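Local coordinates for high affinity transport system protein p37 (Mycoplasma hyorhinis, PDB 3EKI) that serves as the extracytoplasmic lipoprotein of a high-affinity transport system and binds thiamine diphosphate, at residues A[129-134]-A[392-397]; A[211-216]-A[383-388]. All coordinates share one frame; numbering follows the deposited sequence.

Contact 1 packs helix 127-136 against the C-terminal helix 390-402, and contact 2 brings the segment starting with strand 211-212 beside strand 383-386. Their centres lie 13 Å apart. The chain leads directly from strand 383-386 into helix 390-402, and the turn between them is pinned by E393 OE2, which accepts a probable hydrogen bond from D388 N at 2.9 Å. Packing continues across this turn, with I394 CG1 4.1 Å from I387 CD1. Both contacts also reach thiamine diphosphate: K129 of contact 1 and Y215 of contact 2 approach different oxygens of its terminal phosphate, K129 NZ lying 3.0 Å from O2B and Y215 OH 2.6 Å from O1B.

Contact 1 (A[129-134]-A[392-397]); sequences KLVEFL and KEIVEV. With TPP (thiamine diphosphate), chain B.
K129 NZ donates a hydrogen bond to O2B of thiamine diphosphate at 3.0 Å, while V131, two residues further along the same helix, turns to pack on I394 and V395. The protein belongs to the periplasmic-binding-protein clan, and here helix 127-136 serves ligand and core at once. A lysine suits the first place because its long chain carries a positive charge to the terminal phosphate, where NZ also lies 3.4 Å from O3B; F106 adds a cation-pi partner, and the anion would probably favour the charged amine. The chain is extended through chi2 and chi3 and bends only at chi4 (132°), which swings NZ to the phosphate. V131 is buried, and its compact branched side chain suits helices this near, with its CA only 6.1 Å from the CA of V395. On the facing helix, the wider pi-type turn at 392-395 includes both partners. With chi1 at -50°, CG1 of I394 stands anti to the carbonyl carbon and CG2 anti to the backbone N, and the CG2 methyl meets V131. Y398 also touches V131, and F390 packs on V395. One methyl of V131, CG2, makes both contacts, 3.8 Å from I394 CG2 and 4.2 Å from V395 CG2.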
loop_
_atom_site.group_PDB
_atom_site.type_symbol
_atom_site.label_atom_id
_atom_site.label_comp_id
_atom_site.label_asym_id
_atom_site.label_seq_id
_atom_site.Cartn_x
_atom_site.Cartn_y
_atom_site.Cartn_z
ATOM N N LYS A 129 0.624 -3.781 9.107
ATOM C CA LYS A 129 -0.437 -3.837 10.105
ATOM C C LYS A 129 -0.710 -5.284 10.527
ATOM O O LYS A 129 -0.984 -5.600 11.674
ATOM C CB LYS A 129 -1.710 -3.218 9.553
ATOM C CG LYS A 129 -1.639 -1.702 9.435
ATOM C CD LYS A 129 -2.775 -1.152 8.602
ATOM C CE LYS A 129 -2.864 0.367 8.787
ATOM N NZ LYS A 129 -2.974 1.031 7.466
ATOM N N LEU A 130 -0.630 -6.179 9.548
ATOM C CA LEU A 130 -0.858 -7.593 9.898
ATOM C C LEU A 130 0.266 -8.138 10.757
ATOM O O LEU A 130 0.041 -8.861 11.739
ATOM C CB LEU A 130 -0.996 -8.392 8.610
ATOM C CG LEU A 130 -1.051 -9.911 8.752
ATOM C CD1 LEU A 130 -2.292 -10.342 9.522
ATOM C CD2 LEU A 130 -1.020 -10.521 7.358
ATOM N N VAL A 131 1.508 -7.812 10.415
ATOM C CA VAL A 131 2.643 -8.265 11.204
ATOM C C VAL A 131 2.484 -7.771 12.634
ATOM O O VAL A 131 2.643 -8.535 13.586
ATOM C CB VAL A 131 3.981 -7.784 10.590
ATOM C CG1 VAL A 131 5.147 -7.954 11.560
ATOM C CG2 VAL A 131 4.257 -8.526 9.282
ATOM N N GLU A 132 2.142 -6.497 12.817
ATOM C CA GLU A 132 2.001 -5.943 14.171
ATOM C C GLU A 132 0.839 -6.622 14.900
ATOM O O GLU A 132 0.862 -6.858 16.113
ATOM C CB GLU A 132 1.798 -4.444 14.110
ATOM C CG GLU A 132 2.901 -3.594 13.514
ATOM C CD GLU A 132 4.169 -3.516 14.339
ATOM O OE1 GLU A 132 4.108 -3.912 15.522
ATOM O OE2 GLU A 132 5.215 -3.060 13.816
ATOM N N PHE A 133 -0.224 -6.968 14.164
ATOM C CA PHE A 133 -1.365 -7.624 14.815
ATOM C C PHE A 133 -0.962 -9.012 15.291
ATOM O O PHE A 133 -1.277 -9.446 16.402
ATOM C CB PHE A 133 -2.537 -7.698 13.833
ATOM C CG PHE A 133 -3.758 -8.428 14.372
ATOM C CD1 PHE A 133 -4.688 -7.767 15.146
ATOM C CD2 PHE A 133 -3.969 -9.763 14.089
ATOM C CE1 PHE A 133 -5.809 -8.418 15.641
ATOM C CE2 PHE A 133 -5.090 -10.434 14.590
ATOM C CZ PHE A 133 -6.012 -9.753 15.344
ATOM N N LEU A 134 -0.258 -9.741 14.426
ATOM C CA LEU A 134 0.138 -11.107 14.772
ATOM C C LEU A 134 1.224 -11.145 15.836
ATOM O O LEU A 134 1.338 -12.131 16.569
ATOM C CB LEU A 134 0.529 -11.843 13.493
ATOM C CG LEU A 134 -0.658 -12.309 12.655
ATOM C CD1 LEU A 134 -0.214 -12.823 11.298
ATOM C CD2 LEU A 134 -1.428 -13.418 13.366
ATOM N N LYS A 392 9.753 -15.502 7.227
ATOM C CA LYS A 392 10.823 -15.130 6.317
ATOM C C LYS A 392 10.427 -14.141 5.231
ATOM O O LYS A 392 11.113 -13.156 4.950
ATOM C CB LYS A 392 11.315 -16.412 5.640
ATOM C CG LYS A 392 12.493 -16.285 4.701
ATOM C CD LYS A 392 13.287 -17.573 4.546
ATOM C CE LYS A 392 13.232 -18.508 5.745
ATOM N NZ LYS A 392 14.223 -19.621 5.673
ATOM N N GLU A 393 9.269 -14.387 4.618
ATOM C CA GLU A 393 8.860 -13.645 3.472
ATOM C C GLU A 393 8.168 -12.325 3.821
ATOM O O GLU A 393 8.143 -11.433 3.037
ATOM C CB GLU A 393 7.893 -14.495 2.647
ATOM C CG GLU A 393 8.558 -15.576 1.845
ATOM C CD GLU A 393 7.558 -16.309 1.038
ATOM O OE1 GLU A 393 7.419 -15.963 -0.115
ATOM O OE2 GLU A 393 6.861 -17.049 1.641
ATOM N N ILE A 394 7.598 -12.247 5.002
ATOM C CA ILE A 394 6.867 -11.052 5.374
ATOM C C ILE A 394 7.447 -10.401 6.632
ATOM O O ILE A 394 7.741 -9.281 6.614
ATOM C CB ILE A 394 5.342 -11.304 5.614
ATOM C CG1 ILE A 394 4.743 -12.076 4.461
ATOM C CG2 ILE A 394 4.562 -10.011 5.794
ATOM C CD1 ILE A 394 4.741 -11.364 3.234
ATOM N N VAL A 395 7.496 -11.150 7.721
ATOM C CA VAL A 395 7.884 -10.560 8.984
ATOM C C VAL A 395 9.321 -10.014 8.931
ATOM O O VAL A 395 9.564 -8.933 9.304
ATOM C CB VAL A 395 7.791 -11.548 10.230
ATOM C CG1 VAL A 395 8.329 -10.892 11.440
ATOM C CG2 VAL A 395 6.397 -11.984 10.438
ATOM N N GLU A 396 10.232 -10.822 8.461
ATOM C CA GLU A 396 11.631 -10.387 8.461
ATOM C C GLU A 396 11.786 -9.214 7.493
ATOM O O GLU A 396 12.602 -8.432 7.685
ATOM C CB GLU A 396 12.626 -11.495 8.097
ATOM C CG GLU A 396 12.831 -12.420 9.217
ATOM C CD GLU A 396 13.551 -13.655 8.843
ATOM O OE1 GLU A 396 14.037 -13.785 7.767
ATOM O OE2 GLU A 396 13.594 -14.502 9.669
ATOM N N VAL A 397 11.024 -9.174 6.446
ATOM C CA VAL A 397 11.200 -8.104 5.503
ATOM C C VAL A 397 10.716 -6.810 6.139
ATOM O O VAL A 397 11.336 -5.815 6.001
ATOM C CB VAL A 397 10.399 -8.392 4.212
ATOM C CG1 VAL A 397 10.397 -7.226 3.134
ATOM C CG2 VAL A 397 10.901 -9.613 3.610
HETATM N "N1'" TPP B . -2.642 1.210 -6.877
HETATM C "C2'" TPP B . -3.967 1.413 -7.080
HETATM C CM2 TPP B . -4.532 1.218 -8.491
HETATM N "N3'" TPP B . -4.773 1.765 -6.062
HETATM C "C4'" TPP B . -4.265 1.823 -4.802
HETATM N "N4'" TPP B . -5.101 2.089 -3.795
HETATM C "C5'" TPP B . -2.889 1.675 -4.577
HETATM C "C6'" TPP B . -2.094 1.368 -5.675
HETATM C "C7'" TPP B . -2.198 1.813 -3.213
HETATM N N3 TPP B . -2.109 0.582 -2.407
HETATM C C2 TPP B . -2.997 -0.412 -2.429
HETATM S S1 TPP B . -2.478 -1.678 -1.341
HETATM C C5 TPP B . -1.059 -0.778 -0.861
HETATM C C4 TPP B . -1.120 0.460 -1.472
HETATM C CM4 TPP B . 0.077 1.435 -1.453
HETATM C C6 TPP B . -0.062 -1.241 0.207
HETATM C C7 TPP B . -0.654 -1.060 1.608
HETATM O O7 TPP B . -0.862 0.346 1.851
HETATM P PA TPP B . -1.891 0.946 2.905
HETATM O O1A TPP B . -2.050 2.395 2.630
HETATM O O2A TPP B . -3.169 0.157 2.895
HETATM O O3A TPP B . -1.312 0.667 4.345
HETATM P PB TPP B . -0.289 1.597 5.162
HETATM O O1B TPP B . 1.013 1.694 4.427
HETATM O O2B TPP B . -0.133 0.845 6.544
HETATM O O3B TPP B . -0.965 2.999 5.470
#

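Contact 2 (A[211-216]-A[383-388]); sequences QANFYR and GYKKID. With TPP (thiamine diphosphate), chain B.
Q211 and G383 bring their CA atoms to within 7.2 Å, in strands 211-212 and 383-386 that both pair antiparallel with strand 141-152 rather than with each other. Q211 bends at chi2 (-65°), and its OE1 comes 3.9 Å from the CA of G383, an approach glycine allows by having no side chain there. G383 N is 3.6 Å from OE1, but the side-chain amide of Q211, suited by accepting and donating at once, is held by strand 141-152: OE1 is hydrogen-bonded to T148 OG1 and NE2 to N150 OD1. The last two atoms of K385, CE and NZ, each lie 4.0 Å from N213 CB, reached by bends at chi3 and chi4. Beyond strand 211-212 the chain reaches the thiamine diphosphate pocket at Y215. Its ring offers one face to the ligand methylene C6, 3.5 Å above the plane and displaced toward the rim, and Y215 OH donates to O1B at 2.6 Å, with O1B in the ring plane. Tyrosine thus joins a flat apolar surface to a phosphate-binding hydroxyl. The chemistry implies a division of labour: the segments touch at few points without a hydrogen bond, each backbone-bonded to strand 141-152, while Y215 binds the ligand directly.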
loop_
_atom_site.group_PDB
_atom_site.type_symbol
_atom_site.label_atom_id
_atom_site.label_comp_id
_atom_site.label_asym_id
_atom_site.label_seq_id
_atom_site.Cartn_x
_atom_site.Cartn_y
_atom_site.Cartn_z
ATOM N N GLN A 211 6.998 -7.581 -11.714
ATOM C CA GLN A 211 6.195 -7.502 -10.506
ATOM C C GLN A 211 7.069 -7.161 -9.302
ATOM O O GLN A 211 8.109 -7.771 -9.082
ATOM C CB GLN A 211 5.463 -8.814 -10.237
ATOM C CG GLN A 211 4.370 -9.082 -11.276
ATOM C CD GLN A 211 3.260 -8.070 -11.206
ATOM O OE1 GLN A 211 2.567 -7.952 -10.189
ATOM N NE2 GLN A 211 3.058 -7.302 -12.274
ATOM N N ALA A 212 6.592 -6.191 -8.548
ATOM C CA ALA A 212 7.204 -5.818 -7.294
ATOM C C ALA A 212 6.436 -6.465 -6.138
ATOM O O ALA A 212 5.241 -6.248 -5.978
ATOM C CB ALA A 212 7.224 -4.314 -7.162
ATOM N N ASN A 213 7.164 -7.242 -5.351
ATOM C CA ASN A 213 6.673 -7.829 -4.120
ATOM C C ASN A 213 6.960 -6.940 -2.912
ATOM O O ASN A 213 7.285 -7.388 -1.819
ATOM C CB ASN A 213 7.278 -9.217 -3.954
ATOM C CG ASN A 213 8.782 -9.173 -3.801
ATOM O OD1 ASN A 213 9.426 -8.195 -4.200
ATOM N ND2 ASN A 213 9.281 -10.251 -3.237
ATOM N N PHE A 214 6.794 -5.637 -3.175
ATOM C CA PHE A 214 7.052 -4.647 -2.141
ATOM C C PHE A 214 6.431 -3.305 -2.510
ATOM O O PHE A 214 6.059 -3.075 -3.669
ATOM C CB PHE A 214 8.563 -4.486 -1.975
ATOM C CG PHE A 214 9.223 -3.875 -3.209
ATOM C CD1 PHE A 214 9.463 -2.517 -3.381
ATOM C CD2 PHE A 214 9.611 -4.706 -4.248
ATOM C CE1 PHE A 214 10.008 -2.014 -4.545
ATOM C CE2 PHE A 214 10.173 -4.229 -5.404
ATOM C CZ PHE A 214 10.382 -2.885 -5.547
ATOM N N TYR A 215 6.407 -2.367 -1.577
ATOM C CA TYR A 215 6.142 -0.962 -1.841
ATOM C C TYR A 215 6.951 -0.187 -0.795
ATOM O O TYR A 215 7.537 -0.745 0.143
ATOM C CB TYR A 215 4.670 -0.568 -1.845
ATOM C CG TYR A 215 4.019 -0.508 -0.480
ATOM C CD1 TYR A 215 4.010 -1.615 0.368
ATOM C CD2 TYR A 215 3.407 0.643 -0.023
ATOM C CE1 TYR A 215 3.415 -1.571 1.611
ATOM C CE2 TYR A 215 2.819 0.715 1.214
ATOM C CZ TYR A 215 2.820 -0.392 2.032
ATOM O OH TYR A 215 2.240 -0.310 3.269
ATOM N N ARG A 216 6.985 1.119 -0.980
ATOM C CA ARG A 216 7.677 2.028 -0.082
ATOM C C ARG A 216 6.805 3.227 0.268
ATOM O O ARG A 216 5.788 3.505 -0.374
ATOM C CB ARG A 216 8.950 2.588 -0.728
ATOM C CG ARG A 216 9.912 1.559 -1.276
ATOM C CD ARG A 216 11.070 2.299 -1.957
ATOM N NE ARG A 216 11.829 1.345 -2.732
ATOM C CZ ARG A 216 12.870 0.627 -2.358
ATOM N NH1 ARG A 216 13.345 0.742 -1.118
ATOM N NH2 ARG A 216 13.413 -0.197 -3.250
ATOM N N GLY A 383 -0.642 -9.277 -9.333
ATOM C CA GLY A 383 -0.137 -10.640 -9.305
ATOM C C GLY A 383 -0.298 -11.167 -7.886
ATOM O O GLY A 383 -0.598 -10.468 -6.918
ATOM N N TYR A 384 -0.106 -12.460 -7.751
ATOM C CA TYR A 384 -0.219 -13.180 -6.496
ATOM C C TYR A 384 0.803 -14.304 -6.383
ATOM O O TYR A 384 1.167 -14.895 -7.411
ATOM C CB TYR A 384 -1.620 -13.794 -6.363
ATOM C CG TYR A 384 -2.760 -12.823 -6.458
ATOM C CD1 TYR A 384 -3.453 -12.700 -7.656
ATOM C CD2 TYR A 384 -3.173 -12.017 -5.406
ATOM C CE1 TYR A 384 -4.509 -11.817 -7.768
ATOM C CE2 TYR A 384 -4.225 -11.129 -5.510
ATOM C CZ TYR A 384 -4.898 -11.027 -6.705
ATOM O OH TYR A 384 -5.936 -10.149 -6.832
ATOM N N LYS A 385 1.248 -14.615 -5.176
ATOM C CA LYS A 385 2.107 -15.748 -4.874
ATOM C C LYS A 385 1.578 -16.434 -3.617
ATOM O O LYS A 385 0.933 -15.794 -2.768
ATOM C CB LYS A 385 3.547 -15.288 -4.634
ATOM C CG LYS A 385 4.076 -14.177 -5.507
ATOM C CD LYS A 385 5.603 -14.159 -5.554
ATOM C CE LYS A 385 6.194 -12.770 -5.373
ATOM N NZ LYS A 385 7.033 -12.327 -6.523
ATOM N N LYS A 386 1.825 -17.718 -3.422
ATOM C CA LYS A 386 1.600 -18.412 -2.182
ATOM C C LYS A 386 2.606 -17.974 -1.125
ATOM O O LYS A 386 3.789 -17.835 -1.471
ATOM C CB LYS A 386 1.776 -19.922 -2.408
ATOM C CG LYS A 386 1.498 -20.799 -1.193
ATOM C CD LYS A 386 1.959 -22.234 -1.450
ATOM C CE LYS A 386 1.635 -23.162 -0.288
ATOM N NZ LYS A 386 2.042 -24.572 -0.586
ATOM N N ILE A 387 2.181 -17.788 0.119
ATOM C CA ILE A 387 3.191 -17.614 1.162
ATOM C C ILE A 387 3.671 -18.973 1.658
ATOM O O ILE A 387 2.842 -19.740 2.123
ATOM C CB ILE A 387 2.662 -16.767 2.322
ATOM C CG1 ILE A 387 2.312 -15.371 1.793
ATOM C CG2 ILE A 387 3.635 -16.759 3.485
ATOM C CD1 ILE A 387 1.847 -14.346 2.762
ATOM N N ASP A 388 4.962 -19.210 1.510
ATOM C CA ASP A 388 5.535 -20.496 1.912
ATOM C C ASP A 388 6.079 -20.431 3.330
ATOM O O ASP A 388 6.137 -21.447 4.030
ATOM C CB ASP A 388 6.629 -20.871 0.901
ATOM C CG ASP A 388 6.136 -20.909 -0.533
ATOM O OD1 ASP A 388 5.240 -21.720 -0.848
ATOM O OD2 ASP A 388 6.637 -20.133 -1.373
HETATM N "N1'" TPP B . -2.642 1.210 -6.877
HETATM C "C2'" TPP B . -3.967 1.413 -7.080
HETATM C CM2 TPP B . -4.532 1.218 -8.491
HETATM N "N3'" TPP B . -4.773 1.765 -6.062
HETATM C "C4'" TPP B . -4.265 1.823 -4.802
HETATM N "N4'" TPP B . -5.101 2.089 -3.795
HETATM C "C5'" TPP B . -2.889 1.675 -4.577
HETATM C "C6'" TPP B . -2.094 1.368 -5.675
HETATM C "C7'" TPP B . -2.198 1.813 -3.213
HETATM N N3 TPP B . -2.109 0.582 -2.407
HETATM C C2 TPP B . -2.997 -0.412 -2.429
HETATM S S1 TPP B . -2.478 -1.678 -1.341
HETATM C C5 TPP B . -1.059 -0.778 -0.861
HETATM C C4 TPP B . -1.120 0.460 -1.472
HETATM C CM4 TPP B . 0.077 1.435 -1.453
HETATM C C6 TPP B . -0.062 -1.241 0.207
HETATM C C7 TPP B . -0.654 -1.060 1.608
HETATM O O7 TPP B . -0.862 0.346 1.851
HETATM P PA TPP B . -1.891 0.946 2.905
HETATM O O1A TPP B . -2.050 2.395 2.630
HETATM O O2A TPP B . -3.169 0.157 2.895
HETATM O O3A TPP B . -1.312 0.667 4.345
HETATM P PB TPP B . -0.289 1.597 5.162
HETATM O O1B TPP B . 1.013 1.694 4.427
HETATM O O2B TPP B . -0.133 0.845 6.544
HETATM O O3B TPP B . -0.965 2.999 5.470
#